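Local coordinates for Cif-like 1 (Burkholderia cenocepacia, PDB 7JQY), which probably hydrolyses epoxides, as a Cif-like epoxide hydrolase of the alpha/beta hydrolase fold that assembles as an octamer, at residues 58-63 with 80-85; 146-151 with 282-287; 186-191 with 211-216; 251-256 with 275-280. The protein carries 1 engineered substitution. All coordinates share one frame; numbering follows the deposited sequence.

Interaction 1: 58-63 with 80-85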
loop_
_atom_site.group_PDB
_atom_site.type_symbol
_atom_site.label_atom_id
_atom_site.label_comp_id
_atom_site.label_asym_id
_atom_site.label_seq_id
_atom_site.Cartn_x
_atom_site.Cartn_y
_atom_site.Cartn_z
ATOM N N PRO B 58 0.070 11.146 -24.265
ATOM C CA PRO B 58 -1.023 10.631 -23.435
ATOM C C PRO B 58 -2.139 11.655 -23.317
ATOM O O PRO B 58 -2.187 12.385 -22.331
ATOM C CB PRO B 58 -0.352 10.418 -22.082
ATOM C CG PRO B 58 0.747 11.518 -22.035
ATOM C CD PRO B 58 0.965 12.007 -23.473
ATOM N N GLN B 59 -3.027 11.718 -24.300
ATOM C CA GLN B 59 -3.988 12.804 -24.385
ATOM C C GLN B 59 -5.396 12.253 -24.576
ATOM O O GLN B 59 -5.613 11.048 -24.710
ATOM C CB GLN B 59 -3.622 13.761 -25.526
ATOM C CG GLN B 59 -2.139 14.184 -25.493
ATOM C CD GLN B 59 -1.820 15.224 -26.531
ATOM O OE1 GLN B 59 -2.060 15.024 -27.730
ATOM N NE2 GLN B 59 -1.297 16.354 -26.083
ATOM N N THR B 60 -6.356 13.171 -24.536
ATOM C CA THR B 60 -7.745 12.940 -24.887
ATOM C C THR B 60 -8.178 14.119 -25.740
ATOM O O THR B 60 -7.368 15.000 -26.054
ATOM C CB THR B 60 -8.639 12.831 -23.644
ATOM O OG1 THR B 60 -8.602 14.081 -22.954
ATOM C CG2 THR B 60 -8.200 11.700 -22.722
ATOM N N TRP B 61 -9.475 14.167 -26.062
ATOM C CA TRP B 61 -10.037 15.329 -26.749
ATOM C C TRP B 61 -9.703 16.628 -26.028
ATOM O O TRP B 61 -9.625 17.691 -26.657
ATOM C CB TRP B 61 -11.559 15.182 -26.868
ATOM C CG TRP B 61 -12.264 15.433 -25.566
ATOM C CD1 TRP B 61 -12.636 14.497 -24.642
ATOM C CD2 TRP B 61 -12.655 16.707 -25.027
ATOM N NE1 TRP B 61 -13.229 15.109 -23.564
ATOM C CE2 TRP B 61 -13.261 16.463 -23.777
ATOM C CE3 TRP B 61 -12.555 18.028 -25.483
ATOM C CZ2 TRP B 61 -13.762 17.488 -22.979
ATOM C CZ3 TRP B 61 -13.062 19.047 -24.686
ATOM C CH2 TRP B 61 -13.651 18.769 -23.448
ATOM N N TYR B 62 -9.513 16.563 -24.705
ATOM C CA TYR B 62 -9.339 17.758 -23.886
ATOM C C TYR B 62 -8.162 18.614 -24.345
ATOM O O TYR B 62 -8.084 19.792 -23.977
ATOM C CB TYR B 62 -9.175 17.333 -22.421
ATOM C CG TYR B 62 -9.002 18.454 -21.404
ATOM C CD1 TYR B 62 -10.098 19.161 -20.918
ATOM C CD2 TYR B 62 -7.742 18.781 -20.906
ATOM C CE1 TYR B 62 -9.941 20.172 -19.967
ATOM C CE2 TYR B 62 -7.578 19.780 -19.959
ATOM C CZ TYR B 62 -8.679 20.478 -19.496
ATOM O OH TYR B 62 -8.513 21.476 -18.558
ATOM N N THR B 63 -7.241 18.055 -25.134
ATOM C CA THR B 63 -6.101 18.844 -25.579
ATOM C C THR B 63 -6.492 19.938 -26.568
ATOM O O THR B 63 -5.751 20.913 -26.710
ATOM C CB THR B 63 -5.017 17.930 -26.171
ATOM O OG1 THR B 63 -3.784 18.648 -26.230
ATOM C CG2 THR B 63 -5.376 17.452 -27.567
ATOM N N ALA B 80 -14.113 16.611 -31.834
ATOM C CA ALA B 80 -12.901 16.164 -31.160
ATOM C C ALA B 80 -13.179 14.790 -30.574
ATOM O O ALA B 80 -14.049 14.647 -29.707
ATOM C CB ALA B 80 -12.473 17.147 -30.070
ATOM N N VAL B 81 -12.465 13.782 -31.063
ATOM C CA VAL B 81 -12.769 12.380 -30.798
ATOM C C VAL B 81 -11.751 11.807 -29.820
ATOM O O VAL B 81 -10.545 12.037 -29.960
ATOM C CB VAL B 81 -12.777 11.564 -32.109
ATOM C CG1 VAL B 81 -13.279 10.152 -31.862
ATOM C CG2 VAL B 81 -13.602 12.268 -33.166
ATOM N N ASP B 82 -12.237 11.048 -28.838
ATOM C CA ASP B 82 -11.387 10.104 -28.118
ATOM C C ASP B 82 -11.266 8.862 -28.988
ATOM O O ASP B 82 -12.237 8.109 -29.120
ATOM C CB ASP B 82 -11.983 9.735 -26.760
ATOM C CG ASP B 82 -11.881 10.860 -25.724
ATOM O OD1 ASP B 82 -10.989 11.738 -25.851
ATOM O OD2 ASP B 82 -12.691 10.840 -24.760
ATOM N N TYR B 83 -10.090 8.626 -29.580
ATOM C CA TYR B 83 -10.008 7.480 -30.479
ATOM C C TYR B 83 -10.052 6.173 -29.687
ATOM O O TYR B 83 -10.062 6.165 -28.452
ATOM C CB TYR B 83 -8.768 7.543 -31.389
ATOM C CG TYR B 83 -7.396 7.707 -30.770
ATOM C CD1 TYR B 83 -6.954 6.896 -29.739
ATOM C CD2 TYR B 83 -6.505 8.648 -31.291
ATOM C CE1 TYR B 83 -5.682 7.050 -29.202
ATOM C CE2 TYR B 83 -5.243 8.808 -30.775
ATOM C CZ TYR B 83 -4.827 8.007 -29.737
ATOM O OH TYR B 83 -3.560 8.184 -29.230
ATOM N N ARG B 84 -10.111 5.058 -30.422
ATOM C CA ARG B 84 -10.223 3.727 -29.822
ATOM C C ARG B 84 -9.208 3.544 -28.701
ATOM O O ARG B 84 -8.005 3.754 -28.899
ATOM C CB ARG B 84 -10.040 2.638 -30.891
ATOM C CG ARG B 84 -10.038 1.204 -30.331
ATOM C CD ARG B 84 -9.727 0.143 -31.404
ATOM N NE ARG B 84 -10.722 0.151 -32.475
ATOM C CZ ARG B 84 -11.392 -0.914 -32.912
ATOM N NH1 ARG B 84 -12.273 -0.770 -33.891
ATOM N NH2 ARG B 84 -11.176 -2.116 -32.393
ATOM N N GLY B 85 -9.711 3.221 -27.507
ATOM C CA GLY B 85 -8.874 2.955 -26.355
ATOM C C GLY B 85 -8.594 4.150 -25.463
ATOM O O GLY B 85 -8.053 3.971 -24.366
#
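T60 and W61 make a buried loop-to-strand contact with A80 and D82, where the loop after strand 50-54 folds over the C-terminal part of strand 77-82 in the alpha/beta hydrolase sheet. Its polar core is a single bond: the backbone N of W61 donates to D82 OD1 at 2.9 Å, nearly straight (163° at the hydrogen) and met almost along the C-O axis of the carboxylate. D82 OD1 also lies 3.4 Å from T60 CB, the T60 and D82 side chains running side by side. At the edge of the indole D82 OD1 is 3.4 Å from W61 CD1, with ring and carboxylate planes turned 41° apart. The W61 torsion (chi1 75°) sets CG between its own backbone N and carbonyl carbon, and from there the CD1 edge meets the acid. On the strand, A80 CB packs against W61 CB at 3.9 Å. The rest of the indole reaches V41 of strand 37-43 and M13 of a second subunit. T60 adds a local brace, an ST turn in which T60 OG1 accepts from Y62 N at 3.2 Å. The loop enters through a cis peptide bond before P58, consistent with the HGXP motif that helps form the oxyanion hole in epoxide hydrolases. Meanwhile D82 OD2 is bonded to H39 ND1 and E88 N. One buried carboxylate thus serves a loop amide, a neighbouring strand and the turn following its own strand: an acid on or just after a strand can fix a loop, while several donors probably help to stabilise its negative charge.

Interaction 2: 146-151 with 282-287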
loop_
_atom_site.group_PDB
_atom_site.type_symbol
_atom_site.label_atom_id
_atom_site.label_comp_id
_atom_site.label_asym_id
_atom_site.label_seq_id
_atom_site.Cartn_x
_atom_site.Cartn_y
_atom_site.Cartn_z
ATOM N N LEU B 146 0.627 17.843 -36.935
ATOM C CA LEU B 146 1.234 18.564 -35.819
ATOM C C LEU B 146 2.237 17.699 -35.065
ATOM O O LEU B 146 1.960 16.533 -34.759
ATOM C CB LEU B 146 0.174 19.055 -34.825
ATOM C CG LEU B 146 -1.060 19.842 -35.275
ATOM C CD1 LEU B 146 -1.771 20.416 -34.045
ATOM C CD2 LEU B 146 -0.705 20.944 -36.249
ATOM N N ASP B 147 3.394 18.291 -34.770
ATOM C CA ASP B 147 4.271 17.922 -33.658
ATOM C C ASP B 147 5.119 16.664 -33.837
ATOM O O ASP B 147 6.265 16.635 -33.373
ATOM C CB ASP B 147 3.433 17.796 -32.375
ATOM C CG ASP B 147 2.818 19.121 -31.961
ATOM O OD1 ASP B 147 3.460 20.162 -32.194
ATOM O OD2 ASP B 147 1.687 19.136 -31.418
ATOM N N VAL B 148 4.582 15.623 -34.463
ATOM C CA VAL B 148 5.235 14.312 -34.460
ATOM C C VAL B 148 5.356 13.773 -35.883
ATOM O O VAL B 148 4.423 13.941 -36.686
ATOM C CB VAL B 148 4.452 13.328 -33.564
ATOM C CG1 VAL B 148 5.067 11.926 -33.575
ATOM C CG2 VAL B 148 4.373 13.859 -32.145
ATOM N N PRO B 149 6.473 13.144 -36.250
ATOM C CA PRO B 149 6.542 12.451 -37.543
ATOM C C PRO B 149 5.795 11.126 -37.514
ATOM O O PRO B 149 5.671 10.480 -36.471
ATOM C CB PRO B 149 8.042 12.213 -37.730
ATOM C CG PRO B 149 8.556 12.096 -36.309
ATOM C CD PRO B 149 7.757 13.099 -35.522
ATOM N N VAL B 150 5.330 10.699 -38.686
ATOM C CA VAL B 150 4.566 9.453 -38.774
ATOM C C VAL B 150 5.509 8.324 -39.165
ATOM O O VAL B 150 6.569 8.577 -39.756
ATOM C CB VAL B 150 3.378 9.562 -39.749
ATOM C CG1 VAL B 150 2.551 10.800 -39.453
ATOM C CG2 VAL B 150 3.836 9.547 -41.189
ATOM N N PRO B 151 5.195 7.076 -38.825
ATOM C CA PRO B 151 6.066 5.965 -39.219
ATOM C C PRO B 151 6.221 5.872 -40.733
ATOM O O PRO B 151 5.338 6.258 -41.501
ATOM C CB PRO B 151 5.353 4.733 -38.658
ATOM C CG PRO B 151 4.477 5.267 -37.544
ATOM C CD PRO B 151 4.068 6.639 -37.976
ATOM N N THR B 282 8.025 27.306 -28.409
ATOM C CA THR B 282 6.966 26.326 -28.187
ATOM C C THR B 282 7.566 24.933 -28.146
ATOM O O THR B 282 8.474 24.615 -28.921
ATOM C CB THR B 282 5.906 26.391 -29.292
ATOM O OG1 THR B 282 5.325 27.701 -29.325
ATOM C CG2 THR B 282 4.806 25.357 -29.062
ATOM N N GLY B 283 7.083 24.114 -27.213
ATOM C CA GLY B 283 7.589 22.761 -27.129
ATOM C C GLY B 283 6.800 21.765 -27.948
ATOM O O GLY B 283 6.258 22.093 -29.005
ATOM N N HIS B 284 6.653 20.562 -27.398
ATOM C CA HIS B 284 6.090 19.427 -28.110
ATOM C C HIS B 284 4.570 19.459 -28.185
ATOM O O HIS B 284 4.002 18.821 -29.078
ATOM C CB HIS B 284 6.552 18.138 -27.427
ATOM C CG HIS B 284 6.233 16.887 -28.183
ATOM N ND1 HIS B 284 6.901 16.518 -29.332
ATOM C CD2 HIS B 284 5.333 15.905 -27.939
ATOM C CE1 HIS B 284 6.422 15.364 -29.766
ATOM N NE2 HIS B 284 5.465 14.974 -28.942
ATOM N N TRP B 285 3.900 20.189 -27.292
ATOM C CA TRP B 285 2.440 20.105 -27.134
ATOM C C TRP B 285 1.785 21.371 -27.679
ATOM O O TRP B 285 1.352 22.240 -26.925
ATOM C CB TRP B 285 2.065 19.888 -25.656
ATOM C CG TRP B 285 2.935 18.889 -24.944
ATOM C CD1 TRP B 285 3.953 19.161 -24.065
ATOM C CD2 TRP B 285 2.854 17.461 -25.038
ATOM N NE1 TRP B 285 4.502 17.987 -23.609
ATOM C CE2 TRP B 285 3.848 16.931 -24.190
ATOM C CE3 TRP B 285 2.034 16.578 -25.753
ATOM C CZ2 TRP B 285 4.058 15.553 -24.048
ATOM C CZ3 TRP B 285 2.240 15.211 -25.610
ATOM C CH2 TRP B 285 3.250 14.713 -24.765
ATOM N N LEU B 286 1.665 21.440 -29.002
ATOM C CA LEU B 286 1.169 22.659 -29.635
ATOM C C LEU B 286 -0.199 23.094 -29.125
ATOM O O LEU B 286 -0.349 24.280 -28.786
ATOM C CB LEU B 286 1.177 22.493 -31.160
ATOM C CG LEU B 286 2.111 23.466 -31.887
ATOM C CD1 LEU B 286 1.969 23.303 -33.393
ATOM C CD2 LEU B 286 1.841 24.909 -31.466
ATOM N N PRO B 287 -1.223 22.228 -29.051
ATOM C CA PRO B 287 -2.526 22.697 -28.540
ATOM C C PRO B 287 -2.485 23.167 -27.093
ATOM O O PRO B 287 -3.268 24.049 -26.722
ATOM C CB PRO B 287 -3.438 21.472 -28.715
ATOM C CG PRO B 287 -2.782 20.652 -29.768
ATOM C CD PRO B 287 -1.304 20.838 -29.539
HETATM O O HOH W 1 5.709 20.889 -31.301
#
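D147 and V148 face H284 and L286 where two loops of the alpha/beta hydrolase fold meet, one leaving strand 140-146 and the other following the last strand. In this fold the second loop normally carries the triad histidine, and H284 is consistent with that role. V148 crosses the imidazole obliquely, V148 CG2 lying 3.5 Å from H284 CE1. The ring extends with CG anti to its backbone N (chi1 -170°) and places H284 CD2 over the face of the W285 indole, 3.8 Å above that plane and offset toward the rim. D147 does not pair with the imidazole: D147 OD1 is 5.8 Å from H284 ND1, which is bonded instead to S258. The carboxylate meets the first turn of the helix at L286, where D147 OD2 accepts a weak bond from L286 N at 3.3 Å and touches L286 CB. It also lies against another acceptor, D147 CG being 3.1 Å from H284 O. R122 probably eases this meeting of acceptors, forming a salt bridge to D147 OD2 and a hydrogen bond to H284 O. A water completes the arrangement, donating to D147 OD1 at a short 2.5 Å and to G283 O at 2.7 Å.

Interaction 3: 186-191 with 211-216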
loop_
_atom_site.group_PDB
_atom_site.type_symbol
_atom_site.label_atom_id
_atom_site.label_comp_id
_atom_site.label_asym_id
_atom_site.label_seq_id
_atom_site.Cartn_x
_atom_site.Cartn_y
_atom_site.Cartn_z
ATOM N N LYS B 186 0.736 4.834 -10.822
ATOM C CA LYS B 186 1.649 5.964 -10.900
ATOM C C LYS B 186 1.433 6.739 -12.191
ATOM O O LYS B 186 2.370 7.342 -12.727
ATOM C CB LYS B 186 3.093 5.488 -10.768
ATOM C CG LYS B 186 3.333 4.847 -9.424
ATOM C CD LYS B 186 4.690 4.248 -9.299
ATOM C CE LYS B 186 4.713 3.237 -8.175
ATOM N NZ LYS B 186 5.312 1.967 -8.643
ATOM N N GLU B 187 0.199 6.720 -12.706
ATOM C CA GLU B 187 -0.080 7.374 -13.978
ATOM C C GLU B 187 0.191 8.868 -13.886
ATOM O O GLU B 187 0.789 9.459 -14.799
ATOM C CB GLU B 187 -1.520 7.102 -14.406
ATOM C CG GLU B 187 -1.888 5.615 -14.473
ATOM C CD GLU B 187 -2.285 5.033 -13.125
ATOM O OE1 GLU B 187 -2.261 5.770 -12.112
ATOM O OE2 GLU B 187 -2.611 3.825 -13.080
ATOM N N ARG B 188 -0.194 9.486 -12.771
ATOM C CA ARG B 188 0.004 10.926 -12.615
ATOM C C ARG B 188 1.487 11.295 -12.613
ATOM O O ARG B 188 1.917 12.203 -13.335
ATOM C CB ARG B 188 -0.663 11.395 -11.324
ATOM C CG ARG B 188 -1.295 12.761 -11.417
ATOM C CD ARG B 188 -2.148 13.042 -10.193
ATOM N NE ARG B 188 -3.574 13.098 -10.505
ATOM C CZ ARG B 188 -4.447 13.835 -9.819
ATOM N NH1 ARG B 188 -4.030 14.566 -8.793
ATOM N NH2 ARG B 188 -5.734 13.848 -10.156
ATOM N N ALA B 189 2.287 10.601 -11.805
ATOM C CA ALA B 189 3.713 10.904 -11.744
ATOM C C ALA B 189 4.404 10.594 -13.071
ATOM O O ALA B 189 5.318 11.318 -13.488
ATOM C CB ALA B 189 4.362 10.138 -10.594
ATOM N N TYR B 190 4.004 9.507 -13.728
ATOM C CA TYR B 190 4.622 9.150 -14.997
ATOM C C TYR B 190 4.260 10.146 -16.090
ATOM O O TYR B 190 5.133 10.598 -16.837
ATOM C CB TYR B 190 4.207 7.732 -15.397
ATOM C CG TYR B 190 4.853 7.223 -16.678
ATOM C CD1 TYR B 190 6.201 6.848 -16.708
ATOM C CD2 TYR B 190 4.111 7.089 -17.847
ATOM C CE1 TYR B 190 6.781 6.363 -17.860
ATOM C CE2 TYR B 190 4.686 6.606 -19.018
ATOM C CZ TYR B 190 6.023 6.245 -19.018
ATOM O OH TYR B 190 6.601 5.768 -20.177
ATOM N N ILE B 191 2.983 10.524 -16.179
ATOM C CA ILE B 191 2.517 11.341 -17.294
ATOM C C ILE B 191 2.867 12.814 -17.094
ATOM O O ILE B 191 3.164 13.524 -18.060
ATOM C CB ILE B 191 1.007 11.119 -17.494
ATOM C CG1 ILE B 191 0.785 9.817 -18.256
ATOM C CG2 ILE B 191 0.354 12.278 -18.219
ATOM C CD1 ILE B 191 -0.581 9.148 -17.955
ATOM N N TYR B 211 -5.410 14.521 -18.291
ATOM C CA TYR B 211 -4.916 13.416 -19.110
ATOM C C TYR B 211 -4.520 12.229 -18.241
ATOM O O TYR B 211 -4.923 11.089 -18.501
ATOM C CB TYR B 211 -3.709 13.857 -19.942
ATOM C CG TYR B 211 -3.862 15.113 -20.759
ATOM C CD1 TYR B 211 -4.977 15.322 -21.574
ATOM C CD2 TYR B 211 -2.854 16.074 -20.758
ATOM C CE1 TYR B 211 -5.098 16.472 -22.335
ATOM C CE2 TYR B 211 -2.959 17.222 -21.516
ATOM C CZ TYR B 211 -4.074 17.418 -22.311
ATOM O OH TYR B 211 -4.170 18.568 -23.060
ATOM N N ALA B 212 -3.706 12.475 -17.211
ATOM C CA ALA B 212 -3.200 11.378 -16.393
ATOM C C ALA B 212 -4.342 10.584 -15.761
ATOM O O ALA B 212 -4.276 9.350 -15.684
ATOM C CB ALA B 212 -2.240 11.915 -15.328
ATOM N N ASP B 213 -5.395 11.269 -15.293
ATOM C CA ASP B 213 -6.529 10.556 -14.695
ATOM C C ASP B 213 -7.283 9.713 -15.723
ATOM O O ASP B 213 -7.828 8.657 -15.381
ATOM C CB ASP B 213 -7.466 11.540 -13.985
ATOM C CG ASP B 213 -6.801 12.209 -12.773
ATOM O OD1 ASP B 213 -5.629 11.866 -12.444
ATOM O OD2 ASP B 213 -7.437 13.090 -12.161
ATOM N N ALA B 214 -7.342 10.151 -16.978
ATOM C CA ALA B 214 -7.965 9.310 -17.992
ATOM C C ALA B 214 -7.195 8.003 -18.178
ATOM O O ALA B 214 -7.798 6.931 -18.306
ATOM C CB ALA B 214 -8.072 10.069 -19.308
ATOM N N TYR B 215 -5.863 8.068 -18.174
ATOM C CA TYR B 215 -5.024 6.895 -18.390
ATOM C C TYR B 215 -4.928 6.000 -17.164
ATOM O O TYR B 215 -4.456 4.865 -17.283
ATOM C CB TYR B 215 -3.616 7.349 -18.868
ATOM C CG TYR B 215 -3.695 7.771 -20.321
ATOM C CD1 TYR B 215 -3.462 6.855 -21.343
ATOM C CD2 TYR B 215 -4.104 9.052 -20.672
ATOM C CE1 TYR B 215 -3.600 7.214 -22.671
ATOM C CE2 TYR B 215 -4.244 9.420 -21.993
ATOM C CZ TYR B 215 -3.985 8.497 -22.989
ATOM O OH TYR B 215 -4.134 8.860 -24.316
ATOM N N ALA B 216 -5.424 6.450 -16.010
ATOM C CA ALA B 216 -5.541 5.596 -14.835
ATOM C C ALA B 216 -6.798 4.729 -14.866
ATOM O O ALA B 216 -6.906 3.782 -14.078
ATOM C CB ALA B 216 -5.531 6.452 -13.562
HETATM O O HOH W 2 -4.125 1.765 -14.637
#
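R188 and D213 form a side-on salt bridge between helices 187-198 and 205-215. The guanidinium and carboxylate are nearly coplanar, 13° apart. R188 NE donates to D213 OD1 at 3.1 Å and R188 NH2 to D213 OD2 at 2.7 Å, each using the syn lone pair of its oxygen. A weaker third bond runs from NH2 back to OD1, so the carboxylate is held against rotation. The bend of the arginine chain at chi3 (-112°) brings its NE edge round to the acid, and the bridge lies at the exposed margin of the interface. Next inward comes E187, whose carboxylate bends back to the backbone N of G185, just before its own helix, while E187 CD lies 3.6 Å from A216 CB.

Beneath the charges the helices come close, their local axes 8.5 Å apart and running at 130° to each other. The small A212 sits at the closest backbone approach: A212 CB is 3.7 Å from R188 CA and is flanked by I191 CG2. The other branch of I191 ends in I191 CD1, 3.6 Å from Y215 CB, the two side chains lying roughly perpendicular. The Y215 ring leads away from helix 187-198, its OH bonded to Q59 O and its ring edge-to-face with W57. A small residue at the crossing, with a charged pair outside and aliphatic packing within, here joins two helices of what is probably the helical cap, as in epoxide hydrolases of this fold.

Interaction 4: 251-256 with 275-280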
loop_
_atom_site.group_PDB
_atom_site.type_symbol
_atom_site.label_atom_id
_atom_site.label_comp_id
_atom_site.label_asym_id
_atom_site.label_seq_id
_atom_site.Cartn_x
_atom_site.Cartn_y
_atom_site.Cartn_z
ATOM N N LEU B 251 -0.839 20.986 -44.209
ATOM C CA LEU B 251 -0.158 21.950 -43.353
ATOM C C LEU B 251 0.606 21.188 -42.280
ATOM O O LEU B 251 0.057 20.256 -41.681
ATOM C CB LEU B 251 -1.155 22.923 -42.713
ATOM C CG LEU B 251 -0.649 23.860 -41.611
ATOM C CD1 LEU B 251 0.262 24.930 -42.178
ATOM C CD2 LEU B 251 -1.822 24.492 -40.855
ATOM N N ALA B 252 1.874 21.557 -42.071
ATOM C CA ALA B 252 2.742 20.928 -41.081
ATOM C C ALA B 252 3.189 21.970 -40.061
ATOM O O ALA B 252 3.702 23.030 -40.440
ATOM C CB ALA B 252 3.966 20.284 -41.745
ATOM N N LEU B 253 3.007 21.666 -38.769
ATOM C CA LEU B 253 3.330 22.599 -37.690
ATOM C C LEU B 253 4.031 21.885 -36.542
ATOM O O LEU B 253 3.711 20.737 -36.229
ATOM C CB LEU B 253 2.076 23.287 -37.147
ATOM C CG LEU B 253 1.194 24.057 -38.123
ATOM C CD1 LEU B 253 -0.127 24.427 -37.447
ATOM C CD2 LEU B 253 1.907 25.294 -38.623
ATOM N N ALA B 254 4.974 22.582 -35.902
ATOM C CA ALA B 254 5.661 22.060 -34.725
ATOM C C ALA B 254 6.358 23.205 -34.004
ATOM O O ALA B 254 6.551 24.288 -34.561
ATOM C CB ALA B 254 6.660 20.958 -35.093
ATOM N N GLY B 255 6.696 22.969 -32.737
ATOM C CA GLY B 255 7.367 23.991 -31.955
ATOM C C GLY B 255 8.863 24.018 -32.215
ATOM O O GLY B 255 9.492 22.996 -32.487
ATOM N N ASP B 256 9.452 25.214 -32.103
ATOM C CA ASP B 256 10.879 25.341 -32.375
ATOM C C ASP B 256 11.727 24.649 -31.320
ATOM O O ASP B 256 12.898 24.354 -31.582
ATOM C CB ASP B 256 11.296 26.814 -32.484
ATOM C CG ASP B 256 11.063 27.593 -31.201
ATOM O OD1 ASP B 256 10.393 27.067 -30.286
ATOM O OD2 ASP B 256 11.568 28.733 -31.101
ATOM N N ARG B 275 2.746 23.041 -46.997
ATOM C CA ARG B 275 3.213 24.318 -46.489
ATOM C C ARG B 275 3.296 24.176 -44.978
ATOM O O ARG B 275 2.584 23.361 -44.380
ATOM C CB ARG B 275 2.296 25.486 -46.889
ATOM C CG ARG B 275 1.118 25.737 -45.964
ATOM C CD ARG B 275 -0.064 24.856 -46.331
ATOM N NE ARG B 275 -0.667 25.249 -47.602
ATOM C CZ ARG B 275 -0.801 24.440 -48.650
ATOM N NH1 ARG B 275 -0.361 23.191 -48.590
ATOM N NH2 ARG B 275 -1.372 24.881 -49.766
ATOM N N GLY B 276 4.200 24.932 -44.363
ATOM C CA GLY B 276 4.420 24.751 -42.945
ATOM C C GLY B 276 4.894 26.004 -42.247
ATOM O O GLY B 276 5.220 27.017 -42.869
ATOM N N ALA B 277 4.908 25.914 -40.920
ATOM C CA ALA B 277 5.405 26.973 -40.066
ATOM C C ALA B 277 5.918 26.335 -38.788
ATOM O O ALA B 277 5.535 25.215 -38.432
ATOM C CB ALA B 277 4.324 28.009 -39.758
ATOM N N VAL B 278 6.771 27.068 -38.085
ATOM C CA VAL B 278 7.336 26.612 -36.823
ATOM C C VAL B 278 6.907 27.592 -35.747
ATOM O O VAL B 278 7.113 28.803 -35.890
ATOM C CB VAL B 278 8.871 26.509 -36.879
ATOM C CG1 VAL B 278 9.428 26.395 -35.474
ATOM C CG2 VAL B 278 9.306 25.330 -37.737
ATOM N N ALA B 279 6.314 27.069 -34.675
ATOM C CA ALA B 279 5.813 27.922 -33.606
ATOM C C ALA B 279 6.976 28.420 -32.758
ATOM O O ALA B 279 7.772 27.607 -32.271
ATOM C CB ALA B 279 4.813 27.162 -32.729
ATOM N N PRO B 280 7.090 29.728 -32.530
ATOM C CA PRO B 280 8.217 30.240 -31.742
ATOM C C PRO B 280 8.027 29.952 -30.261
ATOM O O PRO B 280 6.903 29.944 -29.752
ATOM C CB PRO B 280 8.204 31.750 -32.019
ATOM C CG PRO B 280 6.914 32.052 -32.720
ATOM C CD PRO B 280 6.124 30.785 -32.875
#
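Strands 251-255 and 275-279 run parallel, their axes 4.6 Å apart and 15° from exact alignment, with L251 opposite R275 and G255 opposite A279. Four backbone hydrogen bonds join the two segments: A252 N to R275 O, A277 N to A252 O, A279 N to A254 O at 2.8 Å, and D256 N to A279 O. CA-H...O contacts, such as L253 CA to A277 O at 3.5 Å, supplement them.

On the face bearing the leucines, L253 CD2 meets A277 CB at 3.8 Å. L251 CD1 approaches R275 CG at 4.0 Å, the two side chains crossing at about a right angle. The arginine chain leaves its backbone with chi1 at 86° and bends at chi2 and chi3, passing its alkyl part beside L251 while its guanidinium forms salt bridges with D273 and E304. At the other end V278 CG1 packs on D256 CB at 3.6 Å. The D256 carboxylate accepts from the backbone N of N281 and T282, tying the end of one strand to the turn after the other.

Strand 274-279 is the outermost on this side within the chain and closes a beta-alpha-beta unit through helix 262-268, which covers A252 and A254. Helix 291-303 covers L251, L253 and A277 on the other face, helix 286-289 packs on L253 and A279, and strand 140-146 pairs with the far edge of strand 250-255.

In the fold
The four contacts run from the cap through the centre of the fold to one edge of the sheet. Interaction 1 comes first along the chain; interactions 3 and 4 then follow in series, both nested within the loop closed by interaction 2. Interactions 2 and 4 are neighbours, centres about 9 Å apart, joined by a probable bond from D147 N to L253 O. Interaction 1 touches interaction 2 through Q59 and W285, and interaction 3 through Y215 OH and Q59 O. Interactions 3 and 4, with centres about 28 Å apart, do not touch. The loops at the ends of the sheet strands therefore connect the probable cap helices to the parallel core, around the probable active site.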